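Local structure of D-methionine-binding lipoprotein MetQ (Escherichia coli, 4YAH) at residues Asp125-Gly130 with Gln195-Val200; Gln43-Val48 with Lys261-Gly266; Ser131-Pro136 with Leu147-Val152. The protein captures methionine and serves as the binding-protein component of an ATP-driven D-methionine permease. All blocks are in the same frame, centred on the assembly; numbering follows the deposited sequence.

Interaction 1: residues Asp125-Gly130 with Gln195-Val200; sequences DELQDG and QIALAV
Leu127 and Ala197 bring the two backbones nearest, with Leu127 CA 7.2 Å from Ala197 CA. A loop passes here beside the first residues of a strand, and no backbone hydrogen bond joins them. The contact therefore rests on side chains and on one water. Leu127 carries the loop's share. Its CG stands anti to the backbone N (chi1 -171°), which sends the two methyl branches toward the strand. Each branch has its own partner. CD1 of Leu127 rests on Ala197 CB at 3.8 Å. CD2 of Leu127 reaches the CD2 methyl of Leu198 more loosely, at 4.4 Å. The strand offers two consecutive residues to the same leucine. The backbone of Ala197 is not extended (psi -18°), consistent with two consecutive CB atoms facing the loop. All three apolar residues are buried. At the polar end of the contact a water sits between Gly130 O, 3.2 Å away, and Gln195 OE1, 3.1 Å away. It donates to both oxygens. The amide of Gln195 is thus tied indirectly to the loop backbone.

The carbonyl groups next to the contact have side-chain partners: Ala197 O is bonded to Ser118 OG and Ile196 O to Lys120 NZ. The chain has the two-lobed form of a periplasmic binding protein, and this contact lies in the lobe of the five-stranded sheet. The loop links strands 115-117 and 132-136, which flank strand 196-201 in that sheet. Leu127 covers the start of strand 196-201, at the end of the sheet where the loop crosses from strand 115-117 to strand 132-136, while Leu198 also packs on Val133 of strand 132-136.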
ATOM      1  N   ASP A 125      16.074  19.968   5.992  1.00 21.82           N
ATOM      2  CA  ASP A 125      17.093  20.890   6.525  1.00 20.77           C
ATOM      3  C   ASP A 125      17.494  20.515   7.942  1.00 22.94           C
ATOM      4  O   ASP A 125      18.597  20.839   8.391  1.00 22.21           O
ATOM      5  CB  ASP A 125      16.585  22.330   6.550  1.00 24.83           C
ATOM      6  CG  ASP A 125      16.485  22.951   5.173  1.00 41.75           C
ATOM      7  OD1 ASP A 125      17.010  22.365   4.203  1.00 45.86           O
ATOM      8  OD2 ASP A 125      15.880  24.041   5.072  1.00 44.41           O
ATOM      9  N   GLU A 126      16.569  19.876   8.662  1.00 20.13           N
ATOM     10  CA  GLU A 126      16.777  19.529  10.067  1.00 20.55           C
ATOM     11  C   GLU A 126      17.286  18.111  10.289  1.00 20.92           C
ATOM     12  O   GLU A 126      17.497  17.700  11.430  1.00 21.48           O
ATOM     13  CB  GLU A 126      15.481  19.661  10.859  1.00 25.62           C
ATOM     14  CG  GLU A 126      14.762  20.986  10.817  1.00 26.28           C
ATOM     15  CD  GLU A 126      13.354  20.844  11.412  1.00 39.97           C
ATOM     16  OE1 GLU A 126      13.233  20.538  12.620  1.00 46.06           O
ATOM     17  OE2 GLU A 126      12.361  20.999  10.675  1.00 35.61           O
ATOM     18  N   LEU A 127      17.444  17.343   9.222  1.00 18.03           N
ATOM     19  CA  LEU A 127      17.834  15.947   9.370  1.00 20.92           C
ATOM     20  C   LEU A 127      19.312  15.830   9.750  1.00 22.40           C
ATOM     21  O   LEU A 127      20.201  16.106   8.944  1.00 20.86           O
ATOM     22  CB  LEU A 127      17.537  15.175   8.081  1.00 20.32           C
ATOM     23  CG  LEU A 127      17.696  13.660   8.125  1.00 17.37           C
ATOM     24  CD1 LEU A 127      16.718  13.033   9.127  1.00 19.53           C
ATOM     25  CD2 LEU A 127      17.472  13.084   6.752  1.00 19.46           C
ATOM     26  N   GLN A 128      19.564  15.398  10.978  1.00 20.35           N
ATOM     27  CA  GLN A 128      20.925  15.255  11.470  1.00 21.39           C
ATOM     28  C   GLN A 128      21.648  14.067  10.883  1.00 22.25           C
ATOM     29  O   GLN A 128      21.046  13.024  10.560  1.00 24.16           O
ATOM     30  CB  GLN A 128      20.934  15.119  12.990  1.00 22.51           C
ATOM     31  CG  GLN A 128      20.233  16.220  13.705  1.00 23.20           C
ATOM     32  CD  GLN A 128      20.417  16.085  15.185  1.00 27.98           C
ATOM     33  OE1 GLN A 128      21.537  16.165  15.684  1.00 37.87           O
ATOM     34  NE2 GLN A 128      19.331  15.849  15.893  1.00 29.09           N
ATOM     35  N   ASP A 129      22.959  14.224  10.760  1.00 19.09           N
ATOM     36  CA  ASP A 129      23.827  13.120  10.406  1.00 19.78           C
ATOM     37  C   ASP A 129      23.594  11.965  11.367  1.00 20.59           C
ATOM     38  O   ASP A 129      23.391  12.173  12.572  1.00 21.02           O
ATOM     39  CB  ASP A 129      25.300  13.529  10.468  1.00 23.09           C
ATOM     40  CG  ASP A 129      25.763  14.298   9.260  1.00 31.41           C
ATOM     41  OD1 ASP A 129      24.943  14.656   8.372  1.00 23.31           O
ATOM     42  OD2 ASP A 129      26.992  14.567   9.223  1.00 30.97           O
ATOM     43  N   GLY A 130      23.631  10.748  10.833  1.00 20.37           N
ATOM     44  CA  GLY A 130      23.499   9.556  11.653  1.00 19.47           C
ATOM     45  C   GLY A 130      22.068   9.210  12.009  1.00 23.73           C
ATOM     46  O   GLY A 130      21.832   8.270  12.769  1.00 28.63           O
ATOM     47  N   GLN A 195      15.084   7.333  18.416  1.00 21.84           N
ATOM     48  CA  GLN A 195      16.107   7.538  17.387  1.00 25.15           C
ATOM     49  C   GLN A 195      15.569   7.660  15.945  1.00 21.16           C
ATOM     50  O   GLN A 195      16.333   7.975  15.036  1.00 20.97           O
ATOM     51  CB  GLN A 195      17.130   6.404  17.453  1.00 25.75           C
ATOM     52  CG  GLN A 195      17.914   6.356  18.768  1.00 30.74           C
ATOM     53  CD  GLN A 195      18.634   7.665  19.100  1.00 38.37           C
ATOM     54  OE1 GLN A 195      19.099   8.384  18.214  1.00 35.18           O
ATOM     55  NE2 GLN A 195      18.714   7.982  20.390  1.00 46.27           N
ATOM     56  N   ILE A 196      14.270   7.440  15.735  1.00 19.03           N
ATOM     57  CA  ILE A 196      13.718   7.485  14.375  1.00 17.82           C
ATOM     58  C   ILE A 196      13.325   8.907  13.986  1.00 18.33           C
ATOM     59  O   ILE A 196      12.352   9.468  14.486  1.00 16.95           O
ATOM     60  CB  ILE A 196      12.502   6.546  14.236  1.00 18.84           C
ATOM     61  CG1 ILE A 196      12.903   5.098  14.559  1.00 26.61           C
ATOM     62  CG2 ILE A 196      11.880   6.665  12.865  1.00 18.10           C
ATOM     63  CD1 ILE A 196      13.834   4.470  13.600  1.00 36.70           C
ATOM     64  N   ALA A 197      14.107   9.486  13.076  1.00 17.58           N
ATOM     65  CA  ALA A 197      13.938  10.873  12.676  1.00 18.86           C
ATOM     66  C   ALA A 197      12.992  11.064  11.508  1.00 18.29           C
ATOM     67  O   ALA A 197      12.486  12.167  11.274  1.00 19.86           O
ATOM     68  CB  ALA A 197      15.303  11.464  12.321  1.00 20.28           C
ATOM     69  N   LEU A 198      12.749   9.974  10.789  1.00 15.58           N
ATOM     70  CA  LEU A 198      12.048  10.015   9.524  1.00 16.02           C
ATOM     71  C   LEU A 198      11.564   8.603   9.229  1.00 15.65           C
ATOM     72  O   LEU A 198      12.278   7.644   9.499  1.00 16.44           O
ATOM     73  CB  LEU A 198      12.989  10.530   8.430  1.00 19.80           C
ATOM     74  CG  LEU A 198      12.472  10.701   7.008  1.00 23.28           C
ATOM     75  CD1 LEU A 198      11.417  11.785   6.938  1.00 24.98           C
ATOM     76  CD2 LEU A 198      13.658  11.041   6.095  1.00 21.85           C
ATOM     77  N   ALA A 199      10.346   8.491   8.710  1.00 16.91           N
ATOM     78  CA  ALA A 199       9.801   7.191   8.296  1.00 15.53           C
ATOM     79  C   ALA A 199       9.047   7.306   6.977  1.00 17.08           C
ATOM     80  O   ALA A 199       8.222   8.204   6.805  1.00 16.82           O
ATOM     81  CB  ALA A 199       8.875   6.627   9.364  1.00 17.77           C
ATOM     82  N   VAL A 200       9.303   6.371   6.071  1.00 17.34           N
ATOM     83  CA  VAL A 200       8.518   6.256   4.845  1.00 14.94           C
ATOM     84  C   VAL A 200       7.431   5.225   5.132  1.00 15.25           C
ATOM     85  O   VAL A 200       7.735   4.076   5.425  1.00 17.95           O
ATOM     86  CB  VAL A 200       9.370   5.837   3.642  1.00 19.44           C
ATOM     87  CG1 VAL A 200       8.514   5.710   2.406  1.00 16.94           C
ATOM     88  CG2 VAL A 200      10.458   6.864   3.399  1.00 19.05           C
TER
HETATM   89  O   HOH W   1      20.329   7.534  15.455  1.00 38.07           O

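Interaction 2: residues Gln43-Val48 with Lys261-Gly266; sequences QQVAEV and KVFNGG
Val45 meets both Val262 and Phe263 through a single methyl group, and this is the closely packed, inner part of the contact. Its CG2 lies 3.8 Å from Phe263 CE2, approaching the ring obliquely. The same CG2 is 4.0 Å from Val262 CG1. Val45 has its CG1 anti to the backbone N (chi1 175°), which leaves CG2 to point across to the other helix end. Val45 and Phe263 are buried, so this side is a small apolar joint with no hydrogen bond in it.

The outer side faces solvent. Gln44 is exposed; its chain is extended beyond CG and passes across Val262 at a slant. It makes a single touch, short though it is: the amide oxygen OE1 of Gln44 comes to 3.7 Å from Val262 CG2, a van der Waals contact. Val262 thus uses one branch inward and the other outward.

Phe263 is where the chain leaves the helix. A Schellman motif ends helix 253-262, with Asn264 at positive phi as its C-prime residue. Asn264 N bonds to Lys261 O at 3.0 Å. A type I' turn from Phe263 to Gly266 overlaps the motif, closed by Gly266 N to Phe263 O at 2.8 Å. The ring of Phe263 also meets Tyr112, with the planes at about 60°, and touches Glu42. Both residues line the methionine pocket. The side chain of Phe263, about 8 Å from the bound methionine, is placed as a second-shell residue behind them. Helix 41-57 lies between two neighbours here: Val45 also packs on Val255 and Ala259 of helix 253-262, while Ala46 touches Leu63 of strand 60-66.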
ATOM      1  N   GLN A  43     -10.287   0.024   4.833  1.00 20.88           N
ATOM      2  CA  GLN A  43     -11.514  -0.678   5.198  1.00 21.30           C
ATOM      3  C   GLN A  43     -12.728   0.223   4.994  1.00 23.12           C
ATOM      4  O   GLN A  43     -13.767  -0.233   4.522  1.00 21.81           O
ATOM      5  CB  GLN A  43     -11.463  -1.162   6.646  1.00 21.52           C
ATOM      6  CG  GLN A  43     -12.720  -1.921   7.059  1.00 27.77           C
ATOM      7  CD  GLN A  43     -12.765  -2.224   8.538  1.00 54.33           C
ATOM      8  OE1 GLN A  43     -11.767  -2.091   9.244  1.00 53.66           O
ATOM      9  NE2 GLN A  43     -13.933  -2.631   9.018  1.00 60.01           N
ATOM     10  N   GLN A  44     -12.603   1.498   5.354  1.00 21.22           N
ATOM     11  CA  GLN A  44     -13.707   2.434   5.167  1.00 24.24           C
ATOM     12  C   GLN A  44     -14.097   2.514   3.692  1.00 22.52           C
ATOM     13  O   GLN A  44     -15.272   2.531   3.360  1.00 24.57           O
ATOM     14  CB  GLN A  44     -13.349   3.826   5.676  1.00 27.58           C
ATOM     15  CG  GLN A  44     -13.055   3.903   7.157  1.00 47.84           C
ATOM     16  CD  GLN A  44     -12.545   5.279   7.542  1.00 51.28           C
ATOM     17  OE1 GLN A  44     -13.097   6.295   7.108  1.00 38.97           O
ATOM     18  NE2 GLN A  44     -11.470   5.323   8.327  1.00 43.74           N
ATOM     19  N   VAL A  45     -13.103   2.575   2.810  1.00 21.85           N
ATOM     20  CA  VAL A  45     -13.368   2.666   1.377  1.00 21.08           C
ATOM     21  C   VAL A  45     -14.032   1.374   0.914  1.00 20.80           C
ATOM     22  O   VAL A  45     -14.964   1.404   0.123  1.00 20.47           O
ATOM     23  CB  VAL A  45     -12.068   2.940   0.598  1.00 20.95           C
ATOM     24  CG1 VAL A  45     -12.289   2.916  -0.902  1.00 24.55           C
ATOM     25  CG2 VAL A  45     -11.501   4.299   1.014  1.00 22.96           C
ATOM     26  N   ALA A  46     -13.548   0.241   1.410  1.00 18.49           N
ATOM     27  CA  ALA A  46     -14.095  -1.056   1.021  1.00 19.02           C
ATOM     28  C   ALA A  46     -15.545  -1.175   1.470  1.00 25.36           C
ATOM     29  O   ALA A  46     -16.358  -1.822   0.797  1.00 20.16           O
ATOM     30  CB  ALA A  46     -13.268  -2.185   1.602  1.00 21.19           C
ATOM     31  N   GLU A  47     -15.867  -0.555   2.608  1.00 19.21           N
ATOM     32  CA  GLU A  47     -17.243  -0.557   3.093  1.00 19.75           C
ATOM     33  C   GLU A  47     -18.160   0.152   2.094  1.00 18.61           C
ATOM     34  O   GLU A  47     -19.310  -0.233   1.930  1.00 23.00           O
ATOM     35  CB  GLU A  47     -17.333   0.095   4.486  1.00 23.10           C
ATOM     36  CG  GLU A  47     -16.834  -0.828   5.583  1.00 26.41           C
ATOM     37  CD  GLU A  47     -17.026  -0.261   6.973  1.00 48.82           C
ATOM     38  OE1 GLU A  47     -17.702   0.785   7.105  1.00 45.40           O
ATOM     39  OE2 GLU A  47     -16.501  -0.871   7.928  1.00 50.26           O
ATOM     40  N   VAL A  48     -17.653   1.170   1.410  1.00 21.08           N
ATOM     41  CA  VAL A  48     -18.461   1.847   0.407  1.00 22.59           C
ATOM     42  C   VAL A  48     -18.679   0.897  -0.784  1.00 22.74           C
ATOM     43  O   VAL A  48     -19.779   0.830  -1.339  1.00 24.14           O
ATOM     44  CB  VAL A  48     -17.803   3.159  -0.034  1.00 21.88           C
ATOM     45  CG1 VAL A  48     -18.589   3.833  -1.135  1.00 23.71           C
ATOM     46  CG2 VAL A  48     -17.682   4.089   1.169  1.00 23.79           C
ATOM     47  N   LYS A 261     -11.851  11.755  -0.140  1.00 27.34           N
ATOM     48  CA  LYS A 261     -12.119  12.439   1.114  1.00 35.72           C
ATOM     49  C   LYS A 261     -11.205  11.922   2.223  1.00 31.35           C
ATOM     50  O   LYS A 261     -10.409  12.679   2.784  1.00 27.22           O
ATOM     51  CB  LYS A 261     -13.583  12.254   1.504  1.00 32.17           C
ATOM     52  CG  LYS A 261     -14.050  13.138   2.647  1.00 49.52           C
ATOM     53  CD  LYS A 261     -13.895  14.616   2.313  1.00 70.29           C
ATOM     54  CE  LYS A 261     -14.900  15.476   3.072  1.00 84.60           C
ATOM     55  NZ  LYS A 261     -14.930  15.172   4.532  1.00 79.11           N
ATOM     56  N   VAL A 262     -11.296  10.633   2.530  1.00 28.91           N
ATOM     57  CA  VAL A 262     -10.579  10.103   3.684  1.00 25.53           C
ATOM     58  C   VAL A 262      -9.062  10.150   3.488  1.00 30.10           C
ATOM     59  O   VAL A 262      -8.336  10.304   4.464  1.00 27.68           O
ATOM     60  CB  VAL A 262     -11.020   8.662   4.019  1.00 25.78           C
ATOM     61  CG1 VAL A 262     -10.525   7.677   2.990  1.00 24.72           C
ATOM     62  CG2 VAL A 262     -10.523   8.270   5.422  1.00 34.37           C
ATOM     63  N   PHE A 263      -8.573  10.061   2.245  1.00 27.48           N
ATOM     64  CA  PHE A 263      -7.125  10.127   2.013  1.00 24.97           C
ATOM     65  C   PHE A 263      -6.668  11.539   1.631  1.00 23.34           C
ATOM     66  O   PHE A 263      -5.534  11.732   1.204  1.00 22.77           O
ATOM     67  CB  PHE A 263      -6.698   9.117   0.931  1.00 22.43           C
ATOM     68  CG  PHE A 263      -6.804   7.691   1.380  1.00 21.13           C
ATOM     69  CD1 PHE A 263      -5.959   7.203   2.354  1.00 25.79           C
ATOM     70  CD2 PHE A 263      -7.759   6.832   0.832  1.00 20.86           C
ATOM     71  CE1 PHE A 263      -6.059   5.897   2.796  1.00 27.16           C
ATOM     72  CE2 PHE A 263      -7.863   5.522   1.264  1.00 23.89           C
ATOM     73  CZ  PHE A 263      -7.016   5.049   2.242  1.00 23.11           C
ATOM     74  N   ASN A 264      -7.561  12.515   1.771  1.00 26.44           N
ATOM     75  CA  ASN A 264      -7.206  13.913   1.528  1.00 25.40           C
ATOM     76  C   ASN A 264      -6.424  14.094   0.209  1.00 25.96           C
ATOM     77  O   ASN A 264      -5.324  14.667   0.182  1.00 26.60           O
ATOM     78  CB  ASN A 264      -6.410  14.431   2.729  1.00 27.43           C
ATOM     79  CG  ASN A 264      -6.119  15.916   2.645  1.00 32.29           C
ATOM     80  OD1 ASN A 264      -6.952  16.698   2.182  1.00 40.91           O
ATOM     81  ND2 ASN A 264      -4.927  16.313   3.089  1.00 35.35           N
ATOM     82  N   GLY A 265      -6.987  13.568  -0.883  1.00 24.61           N
ATOM     83  CA  GLY A 265      -6.389  13.710  -2.205  1.00 25.50           C
ATOM     84  C   GLY A 265      -5.253  12.745  -2.497  1.00 22.34           C
ATOM     85  O   GLY A 265      -4.667  12.778  -3.575  1.00 26.20           O
ATOM     86  N   GLY A 266      -4.958  11.859  -1.553  1.00 27.23           N
ATOM     87  CA  GLY A 266      -3.845  10.940  -1.701  1.00 25.11           C
ATOM     88  C   GLY A 266      -4.209   9.609  -2.347  1.00 26.40           C
ATOM     89  O   GLY A 266      -3.462   8.641  -2.199  1.00 21.71           O
TER

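Interaction 3: residues Ser131-Pro136 with Leu147-Val152; sequences SQVAVP and LLLQKV
Leu149 reaches from its helix to Val133 and Val135 on the strand. From CB the chain turns to place CG beside the backbone N (chi1 -67°). At CG it is still 5.0 Å from Val133 CG1. The contact is made by the tip. CD1 continues the chain outward, anti to CA (chi2 175°), and faces both valines. It lies 4.2 Å from Val133 CG1 and 4.3 Å from Val135 CG1. The other methyl, CD2, is 4.4 Å from Val133 CG1. Val133 and Val135 are two apart on the strand, so both present their methyls to the same face.

Strand 132-136 and helix 139-151 begin a beta-alpha-beta crossover. An excursion through the antiparallel pair 156-157 and 170-172 interrupts it before the chain returns as strand 178-182, parallel to the first. Leu149 also touches Ile179 of that strand. Nearer the start of the same helix, Asn141 and Arg144 line the methionine pocket. The contact itself is made of methyl groups alone, all on buried residues and at loose van der Waals distances. With no polar atom across it, this contact fixes spacing by shape and burial of methyls and not by bond direction.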
ATOM      1  N   SER A 131      21.109   9.955  11.468  1.00 21.57           N
ATOM      2  CA  SER A 131      19.714   9.746  11.817  1.00 22.69           C
ATOM      3  C   SER A 131      19.244   8.387  11.334  1.00 21.75           C
ATOM      4  O   SER A 131      19.645   7.936  10.260  1.00 20.94           O
ATOM      5  CB  SER A 131      18.835  10.827  11.212  1.00 21.39           C
ATOM      6  OG  SER A 131      18.919  12.035  11.938  1.00 21.22           O
ATOM      7  N   GLN A 132      18.394   7.743  12.125  1.00 20.11           N
ATOM      8  CA  GLN A 132      17.718   6.536  11.652  1.00 17.35           C
ATOM      9  C   GLN A 132      16.490   6.914  10.836  1.00 16.75           C
ATOM     10  O   GLN A 132      15.694   7.782  11.228  1.00 17.64           O
ATOM     11  CB  GLN A 132      17.336   5.637  12.817  1.00 18.11           C
ATOM     12  CG  GLN A 132      18.540   5.025  13.525  1.00 21.06           C
ATOM     13  CD  GLN A 132      18.139   4.148  14.680  1.00 28.11           C
ATOM     14  OE1 GLN A 132      17.027   3.627  14.712  1.00 31.86           O
ATOM     15  NE2 GLN A 132      19.035   3.995  15.647  1.00 31.71           N
ATOM     16  N   VAL A 133      16.343   6.244   9.699  1.00 17.61           N
ATOM     17  CA  VAL A 133      15.230   6.464   8.798  1.00 16.00           C
ATOM     18  C   VAL A 133      14.536   5.125   8.622  1.00 16.52           C
ATOM     19  O   VAL A 133      15.158   4.178   8.158  1.00 18.85           O
ATOM     20  CB  VAL A 133      15.693   7.012   7.436  1.00 17.33           C
ATOM     21  CG1 VAL A 133      14.513   7.154   6.488  1.00 16.61           C
ATOM     22  CG2 VAL A 133      16.409   8.352   7.641  1.00 19.08           C
ATOM     23  N   ALA A 134      13.263   5.050   9.003  1.00 16.15           N
ATOM     24  CA  ALA A 134      12.529   3.789   8.956  1.00 15.96           C
ATOM     25  C   ALA A 134      11.843   3.628   7.607  1.00 14.54           C
ATOM     26  O   ALA A 134      11.277   4.592   7.070  1.00 16.44           O
ATOM     27  CB  ALA A 134      11.517   3.713  10.090  1.00 16.99           C
ATOM     28  N   VAL A 135      11.899   2.409   7.077  1.00 16.06           N
ATOM     29  CA  VAL A 135      11.240   2.063   5.836  1.00 17.44           C
ATOM     30  C   VAL A 135      10.637   0.660   5.939  1.00 19.16           C
ATOM     31  O   VAL A 135      11.070  -0.157   6.756  1.00 17.41           O
ATOM     32  CB  VAL A 135      12.210   2.097   4.648  1.00 16.75           C
ATOM     33  CG1 VAL A 135      12.816   3.490   4.479  1.00 16.78           C
ATOM     34  CG2 VAL A 135      13.312   1.061   4.844  1.00 18.34           C
ATOM     35  N   PRO A 136       9.641   0.361   5.098  1.00 16.04           N
ATOM     36  CA  PRO A 136       9.116  -1.012   5.056  1.00 16.73           C
ATOM     37  C   PRO A 136      10.182  -2.038   4.700  1.00 19.47           C
ATOM     38  O   PRO A 136      11.082  -1.716   3.921  1.00 18.16           O
ATOM     39  CB  PRO A 136       8.050  -0.963   3.960  1.00 22.10           C
ATOM     40  CG  PRO A 136       7.877   0.456   3.571  1.00 24.48           C
ATOM     41  CD  PRO A 136       9.027   1.242   4.095  1.00 19.15           C
ATOM     42  N   LEU A 147      13.981   4.370  -3.530  1.00 16.64           N
ATOM     43  CA  LEU A 147      13.872   5.215  -4.714  1.00 15.90           C
ATOM     44  C   LEU A 147      13.361   6.609  -4.340  1.00 17.31           C
ATOM     45  O   LEU A 147      13.795   7.598  -4.917  1.00 19.26           O
ATOM     46  CB  LEU A 147      12.962   4.560  -5.754  1.00 17.05           C
ATOM     47  CG  LEU A 147      13.613   3.340  -6.392  1.00 17.24           C
ATOM     48  CD1 LEU A 147      12.550   2.552  -7.154  1.00 21.00           C
ATOM     49  CD2 LEU A 147      14.771   3.727  -7.297  1.00 19.40           C
ATOM     50  N   LEU A 148      12.465   6.682  -3.352  1.00 17.79           N
ATOM     51  CA  LEU A 148      11.939   7.971  -2.914  1.00 15.84           C
ATOM     52  C   LEU A 148      13.031   8.783  -2.205  1.00 17.96           C
ATOM     53  O   LEU A 148      13.164   9.994  -2.438  1.00 16.62           O
ATOM     54  CB  LEU A 148      10.710   7.776  -2.017  1.00 17.10           C
ATOM     55  CG  LEU A 148      10.048   9.055  -1.489  1.00 15.96           C
ATOM     56  CD1 LEU A 148       9.718  10.030  -2.602  1.00 16.12           C
ATOM     57  CD2 LEU A 148       8.782   8.721  -0.725  1.00 17.36           C
ATOM     58  N   LEU A 149      13.819   8.115  -1.364  1.00 14.92           N
ATOM     59  CA  LEU A 149      14.919   8.768  -0.660  1.00 13.47           C
ATOM     60  C   LEU A 149      15.962   9.273  -1.658  1.00 17.29           C
ATOM     61  O   LEU A 149      16.616  10.295  -1.418  1.00 17.47           O
ATOM     62  CB  LEU A 149      15.555   7.803   0.335  1.00 16.58           C
ATOM     63  CG  LEU A 149      14.632   7.427   1.500  1.00 16.15           C
ATOM     64  CD1 LEU A 149      15.279   6.380   2.396  1.00 18.47           C
ATOM     65  CD2 LEU A 149      14.210   8.625   2.326  1.00 19.00           C
ATOM     66  N   GLN A 150      16.115   8.557  -2.768  1.00 15.91           N
ATOM     67  CA  GLN A 150      17.029   8.992  -3.826  1.00 17.63           C
ATOM     68  C   GLN A 150      16.443  10.206  -4.553  1.00 18.38           C
ATOM     69  O   GLN A 150      17.149  11.176  -4.845  1.00 18.87           O
ATOM     70  CB  GLN A 150      17.307   7.851  -4.817  1.00 19.82           C
ATOM     71  CG  GLN A 150      18.159   8.287  -6.025  1.00 17.59           C
ATOM     72  CD  GLN A 150      18.518   7.122  -6.933  1.00 18.42           C
ATOM     73  OE1 GLN A 150      19.683   6.745  -7.032  1.00 22.57           O
ATOM     74  NE2 GLN A 150      17.519   6.552  -7.594  1.00 20.36           N
ATOM     75  N   LYS A 151      15.148  10.141  -4.847  1.00 18.52           N
ATOM     76  CA  LYS A 151      14.462  11.229  -5.528  1.00 19.38           C
ATOM     77  C   LYS A 151      14.620  12.559  -4.791  1.00 23.04           C
ATOM     78  O   LYS A 151      14.787  13.605  -5.425  1.00 22.55           O
ATOM     79  CB  LYS A 151      12.988  10.885  -5.693  1.00 20.77           C
ATOM     80  CG  LYS A 151      12.107  11.975  -6.274  1.00 23.62           C
ATOM     81  CD  LYS A 151      10.652  11.528  -6.216  1.00 36.79           C
ATOM     82  CE  LYS A 151       9.674  12.688  -6.325  1.00 48.82           C
ATOM     83  NZ  LYS A 151       9.640  13.252  -7.699  1.00 56.76           N
ATOM     84  N   VAL A 152      14.545  12.526  -3.464  1.00 18.75           N
ATOM     85  CA  VAL A 152      14.655  13.763  -2.688  1.00 17.26           C
ATOM     86  C   VAL A 152      16.110  14.081  -2.344  1.00 20.87           C
ATOM     87  O   VAL A 152      16.383  15.035  -1.613  1.00 24.70           O
ATOM     88  CB  VAL A 152      13.781  13.690  -1.406  1.00 24.30           C
ATOM     89  CG1 VAL A 152      12.343  13.417  -1.799  1.00 24.62           C
ATOM     90  CG2 VAL A 152      14.278  12.620  -0.433  1.00 23.09           C
TER

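From the N terminus, helix 41-57 comes first. Interaction 2 closes the longest loop, joining 43-48 to 261-266 near the end of the chain. Interaction 1 lies inside that loop and joins 125-130 to 195-200. Interaction 3, between 131-136 and 147-152, is nested inside interaction 1. None of the loops cross. Interactions 1 and 3 share the lobe of the five-stranded sheet: strands 132-136 and 196-201 are neighbours, probably hydrogen-bonded from Ala134 N to Leu198 O. Their centres are about 10 Å apart. Interaction 2, its centre about 29 Å from that of interaction 1, ties the first helix to the last in the lobe of the six-stranded sheet.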